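Long-range contacts in scytovirin (Scytonema varium, PDB 2QSK), which is a cyanobacterial antiviral lectin that binds sugars, acts strongly against T-tropic HIV-1 and blocks viral fusion and infection: residues N18-N23 with G36-T41; Q73-R78 with G88-A93. One frame throughout, in Å; residues are numbered along the deposited sequence. Where two conformers were deposited one is given.

Interaction 1: N18-N23 with G36-T41; sequences NRCSNN and GFCQGT
The guanidinium of Arg19 lies flat on the ring of Phe37, the two planes only 3° apart and CZ of Arg19 3.6 Å from the centroid of the Phe37 ring. This is a cation-pi stack, extended by a CH-pi contact in which Arg19 CD rests over the same face, 3.3 Å from Phe37 CE1. Phenylalanine suits its place by offering a flat, uncharged face for the guanidinium to lie on. Arginine suits the other side because one flat group can stack and donate at once: within its own plane, Arg19 NE reaches Gly36 O at 2.9 Å in a nearly straight bond (173°). That carbonyl is gripped twice, since Cys20 N also donates to Gly36 O at 3.0 Å, and the two donors stand over opposite faces of the carbonyl plane. The Arg19 chain gets there by folding back, with bends at chi2 and chi3. Cys38 N donates to Asn18 O at 2.9 Å; with Cys20 N to Gly36 O this flanks the single beta bridge of Arg19 and Phe37. A water spans Cys38 O and, weakly, Asn18 O. Gly36 takes a positive phi, which glycine tolerates readily.

Further out, Ser35 O receives Arg19 NH2, a second tie on the guanidinium, and Glu10 takes Asn18 ND2. Cys20 of 18-23 is bonded to Cys32, and Cys38 of 36-41 to Cys26. The contact, which lies at the surface, is held mainly by polar and cation-pi interactions and disulfides, consistent with a protein with little regular structure, and the aromatic ring probably stabilises the arginine's positive charge.

Interaction 2: Q73-R78 with G88-A93; sequences QCDGAR and GTAGHA
His92 turns the edge of its imidazole to Asp75, and NE2 donates to Asp75 OD1 at 2.8 Å along an almost straight line (172°). The oxygen lies in the ring plane, but the nitrogen stands above the carboxylate plane, the two flat groups being inclined by 52°. With chi1 at -166°, the Asp75 carboxylate swings away from its backbone N and across to the ring. Trp56 N also donates to OD1, while Pro52 O takes the other imidazole nitrogen, ND1, so the histidine is held from both ends. Beside it, Gly76 CA comes within 3.6 Å of His92 CE1. Gly76 CA also lies 3.4 Å from Ala90 O, a CA-H...O contact that leaves no room for a side chain next to that oxygen.

Arg78 works at the other end. Its guanidinium meets Gly88 O edge-on through NH1 (2.9 Å), while its CG and CD run beside the backbone of Gly88 to Ala90; NE forms a salt bridge with Glu58. Between these two side-chain contacts, Ala77 N donates to Ala90 O at 2.9 Å. The bond from Arg78 N to Asp75 O closes a type II' beta turn from Asp75 to Arg78, whose second residue, Gly76, has the positive phi that this turn favours in glycine.

In the fold
Interaction 1 comes wholly before interaction 2 in the sequence, and the two lie on either side of the middle of the molecule, centres about 23 Å apart and nearest atoms about 10 Å, so they do not touch. Each accompanies its own two-stranded antiparallel sheet. The first includes strand 38-39, paired with 31-32; the second lies around the pair 79-80 and 86-87, with 73-78 leading in and 88-93 leading out. The chain nearly repeats itself, paired disulfides included, but the two contacts fall at different places in the repeat. With no helix and few strands, this small lectin probably relies on disulfides and such loop contacts to shape both halves, which Cys7-Cys55 ties together.

Interaction 1: N18-N23 with G36-T41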
loop_
_atom_site.group_PDB
_atom_site.type_symbol
_atom_site.label_atom_id
_atom_site.label_comp_id
_atom_site.label_asym_id
_atom_site.label_seq_id
_atom_site.Cartn_x
_atom_site.Cartn_y
_atom_site.Cartn_z
ATOM N N ASN A 18 8.714 8.660 6.535
ATOM C CA ASN A 18 9.178 7.554 7.361
ATOM C C ASN A 18 9.144 7.856 8.851
ATOM O O ASN A 18 9.672 7.061 9.637
ATOM C CB ASN A 18 10.591 7.083 6.954
ATOM C CG ASN A 18 10.757 6.959 5.475
ATOM O OD1 ASN A 18 11.505 7.723 4.857
ATOM N ND2 ASN A 18 10.018 6.025 4.870
ATOM N N ARG A 19 8.497 8.948 9.273
ATOM C CA ARG A 19 8.359 9.241 10.691
ATOM C C ARG A 19 7.066 8.649 11.222
ATOM O O ARG A 19 6.081 8.517 10.500
ATOM C CB ARG A 19 8.384 10.757 10.945
ATOM C CG ARG A 19 9.626 11.448 10.405
ATOM C CD ARG A 19 10.920 10.792 10.792
ATOM N NE ARG A 19 11.153 10.737 12.236
ATOM C CZ ARG A 19 11.856 11.625 12.928
ATOM N NH1 ARG A 19 12.280 12.752 12.363
ATOM N NH2 ARG A 19 12.090 11.413 14.220
ATOM N N CYS A 20 7.043 8.341 12.514
ATOM C CA CYS A 20 5.881 7.668 13.081
ATOM C C CYS A 20 5.775 7.870 14.575
ATOM O O CYS A 20 6.774 8.088 15.258
ATOM C CB CYS A 20 5.955 6.166 12.772
ATOM S SG CYS A 20 7.465 5.384 13.435
ATOM N N SER A 21 4.536 7.732 15.048
ATOM C CA SER A 21 4.283 7.466 16.461
ATOM C C SER A 21 3.634 6.112 16.713
ATOM O O SER A 21 3.584 5.686 17.865
ATOM C CB SER A 21 3.466 8.575 17.111
ATOM O OG SER A 21 2.235 8.739 16.441
ATOM N N ASN A 22 3.139 5.432 15.676
ATOM C CA ASN A 22 2.529 4.125 15.869
ATOM C C ASN A 22 2.805 3.221 14.670
ATOM O O ASN A 22 3.149 3.688 13.573
ATOM C CB ASN A 22 1.029 4.269 16.161
ATOM C CG ASN A 22 0.280 4.932 15.052
ATOM O OD1 ASN A 22 -0.281 6.021 15.217
ATOM N ND2 ASN A 22 0.247 4.293 13.920
ATOM N N ASN A 23 2.679 1.916 14.896
ATOM C CA ASN A 23 2.992 0.937 13.870
ATOM C C ASN A 23 2.140 1.044 12.608
ATOM O O ASN A 23 2.579 0.641 11.537
ATOM C CB ASN A 23 2.867 -0.482 14.439
ATOM C CG ASN A 23 3.867 -0.773 15.555
ATOM O OD1 ASN A 23 4.910 -0.126 15.666
ATOM N ND2 ASN A 23 3.567 -1.784 16.364
ATOM N N GLY A 36 11.102 7.298 16.643
ATOM C CA GLY A 36 10.045 7.827 15.809
ATOM C C GLY A 36 10.287 7.684 14.331
ATOM O O GLY A 36 9.809 8.517 13.538
ATOM N N PHE A 37 10.998 6.630 13.935
ATOM C CA PHE A 37 11.176 6.259 12.537
ATOM C C PHE A 37 10.621 4.862 12.317
ATOM O O PHE A 37 10.773 3.965 13.173
ATOM C CB PHE A 37 12.653 6.220 12.160
ATOM C CG PHE A 37 13.282 7.583 11.988
ATOM C CD1 PHE A 37 13.306 8.189 10.733
ATOM C CD2 PHE A 37 13.871 8.243 13.048
ATOM C CE1 PHE A 37 13.894 9.429 10.550
ATOM C CE2 PHE A 37 14.473 9.501 12.862
ATOM C CZ PHE A 37 14.478 10.073 11.612
ATOM N N CYS A 38 10.059 4.626 11.146
ATOM C CA CYS A 38 9.695 3.261 10.796
ATOM C C CYS A 38 10.942 2.417 10.591
ATOM O O CYS A 38 11.977 2.905 10.104
ATOM C CB CYS A 38 8.861 3.255 9.535
ATOM S SG CYS A 38 7.249 4.021 9.704
ATOM N N GLN A 39 10.857 1.141 10.966
ATOM C CA GLN A 39 12.021 0.263 10.874
ATOM C C GLN A 39 11.556 -1.147 10.495
ATOM O O GLN A 39 10.430 -1.565 10.754
ATOM C CB GLN A 39 12.860 0.241 12.140
ATOM C CG GLN A 39 12.185 -0.401 13.351
ATOM C CD GLN A 39 12.991 -0.294 14.662
ATOM O OE1 GLN A 39 12.416 -0.201 15.739
ATOM N NE2 GLN A 39 14.297 -0.310 14.561
ATOM N N GLY A 40 12.484 -1.868 9.878
ATOM C CA GLY A 40 12.246 -3.232 9.414
ATOM C C GLY A 40 12.064 -3.287 7.917
ATOM O O GLY A 40 12.294 -2.322 7.192
ATOM N N THR A 41 11.608 -4.447 7.453
ATOM C CA THR A 41 11.368 -4.705 6.036
ATOM C C THR A 41 9.864 -4.807 5.820
ATOM O O THR A 41 9.181 -5.576 6.486
ATOM C CB THR A 41 12.070 -5.996 5.575
ATOM O OG1 THR A 41 13.475 -5.825 5.753
ATOM C CG2 THR A 41 11.755 -6.304 4.115
HETATM O O HOH W 1 12.271 5.210 8.644
#

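Interaction 2: Q73-R78 with G88-A93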
loop_
_atom_site.group_PDB
_atom_site.type_symbol
_atom_site.label_atom_id
_atom_site.label_comp_id
_atom_site.label_asym_id
_atom_site.label_seq_id
_atom_site.Cartn_x
_atom_site.Cartn_y
_atom_site.Cartn_z
ATOM N N GLN A 73 -2.474 -1.198 -12.271
ATOM C CA GLN A 73 -2.931 0.113 -11.800
ATOM C C GLN A 73 -4.021 -0.019 -10.717
ATOM O O GLN A 73 -4.645 0.973 -10.345
ATOM C CB GLN A 73 -3.468 0.939 -12.977
ATOM C CG GLN A 73 -2.424 1.252 -14.011
ATOM C CD GLN A 73 -3.043 1.804 -15.260
ATOM O OE1 GLN A 73 -4.052 1.279 -15.750
ATOM N NE2 GLN A 73 -2.433 2.842 -15.816
ATOM N N CYS A 74 -4.205 -1.234 -10.202
ATOM C CA CYS A 74 -5.217 -1.485 -9.179
ATOM C C CYS A 74 -4.554 -2.058 -7.931
ATOM O O CYS A 74 -3.587 -2.846 -8.014
ATOM C CB CYS A 74 -6.290 -2.428 -9.709
ATOM S SG CYS A 74 -7.132 -1.762 -11.168
ATOM N N ASP A 75 -5.044 -1.626 -6.789
ATOM C CA ASP A 75 -4.450 -1.989 -5.505
ATOM C C ASP A 75 -4.674 -3.462 -5.171
ATOM O O ASP A 75 -5.758 -4.019 -5.415
ATOM C CB ASP A 75 -5.076 -1.102 -4.429
ATOM C CG ASP A 75 -4.346 -1.114 -3.111
ATOM O OD1 ASP A 75 -3.159 -1.497 -3.045
ATOM O OD2 ASP A 75 -5.007 -0.706 -2.112
ATOM N N GLY A 76 -3.664 -4.089 -4.563
ATOM C CA GLY A 76 -3.812 -5.437 -4.042
ATOM C C GLY A 76 -4.223 -6.435 -5.103
ATOM O O GLY A 76 -3.642 -6.501 -6.182
ATOM N N ALA A 77 -5.258 -7.209 -4.762
ATOM C CA ALA A 77 -5.821 -8.223 -5.641
ATOM C C ALA A 77 -6.820 -7.633 -6.643
ATOM O O ALA A 77 -7.333 -8.387 -7.493
ATOM C CB ALA A 77 -6.475 -9.333 -4.825
ATOM N N ARG A 78 -7.090 -6.323 -6.623
ATOM C CA ARG A 78 -8.074 -5.760 -7.558
ATOM C C ARG A 78 -7.592 -5.900 -8.988
ATOM O O ARG A 78 -6.386 -5.941 -9.290
ATOM C CB ARG A 78 -8.357 -4.300 -7.181
ATOM C CG ARG A 78 -9.173 -4.213 -5.920
ATOM C CD ARG A 78 -9.178 -2.863 -5.248
ATOM N NE ARG A 78 -9.580 -1.704 -6.042
ATOM C CZ ARG A 78 -10.814 -1.206 -6.092
ATOM N NH1 ARG A 78 -11.873 -1.882 -5.681
ATOM N NH2 ARG A 78 -10.987 -0.004 -6.608
ATOM N N GLY A 88 -13.093 -5.253 -7.215
ATOM C CA GLY A 88 -12.883 -6.323 -6.242
ATOM C C GLY A 88 -12.297 -5.787 -4.950
ATOM O O GLY A 88 -12.243 -4.577 -4.723
ATOM N N THR A 89 -11.908 -6.694 -4.069
ATOM C CA THR A 89 -11.277 -6.310 -2.820
ATOM C C THR A 89 -9.772 -6.326 -2.996
ATOM O O THR A 89 -9.210 -7.203 -3.655
ATOM C CB THR A 89 -11.692 -7.186 -1.640
ATOM O OG1 THR A 89 -11.041 -6.679 -0.450
ATOM C CG2 THR A 89 -11.291 -8.623 -1.808
ATOM N N ALA A 90 -9.091 -5.353 -2.394
ATOM C CA ALA A 90 -7.624 -5.330 -2.463
ATOM C C ALA A 90 -7.028 -6.466 -1.625
ATOM O O ALA A 90 -5.940 -6.967 -1.937
ATOM C CB ALA A 90 -7.077 -3.993 -2.021
ATOM N N GLY A 91 -7.711 -6.841 -0.548
ATOM C CA GLY A 91 -7.233 -7.932 0.297
ATOM C C GLY A 91 -6.199 -7.523 1.333
ATOM O O GLY A 91 -5.557 -8.392 1.916
ATOM N N HIS A 92 -6.027 -6.226 1.586
ATOM C CA HIS A 92 -5.037 -5.762 2.548
ATOM C C HIS A 92 -5.533 -5.912 3.974
ATOM O O HIS A 92 -6.726 -5.863 4.257
ATOM C CB HIS A 92 -4.687 -4.302 2.314
ATOM C CG HIS A 92 -4.047 -4.046 0.986
ATOM N ND1 HIS A 92 -3.117 -4.901 0.429
ATOM C CD2 HIS A 92 -4.181 -3.023 0.114
ATOM C CE1 HIS A 92 -2.714 -4.416 -0.728
ATOM N NE2 HIS A 92 -3.340 -3.276 -0.940
ATOM N N ALA A 93 -4.602 -6.092 4.891
ATOM C CA ALA A 93 -4.897 -6.057 6.308
ATOM C C ALA A 93 -5.355 -4.648 6.713
ATOM O O ALA A 93 -4.867 -3.649 6.193
ATOM C CB ALA A 93 -3.650 -6.438 7.090
#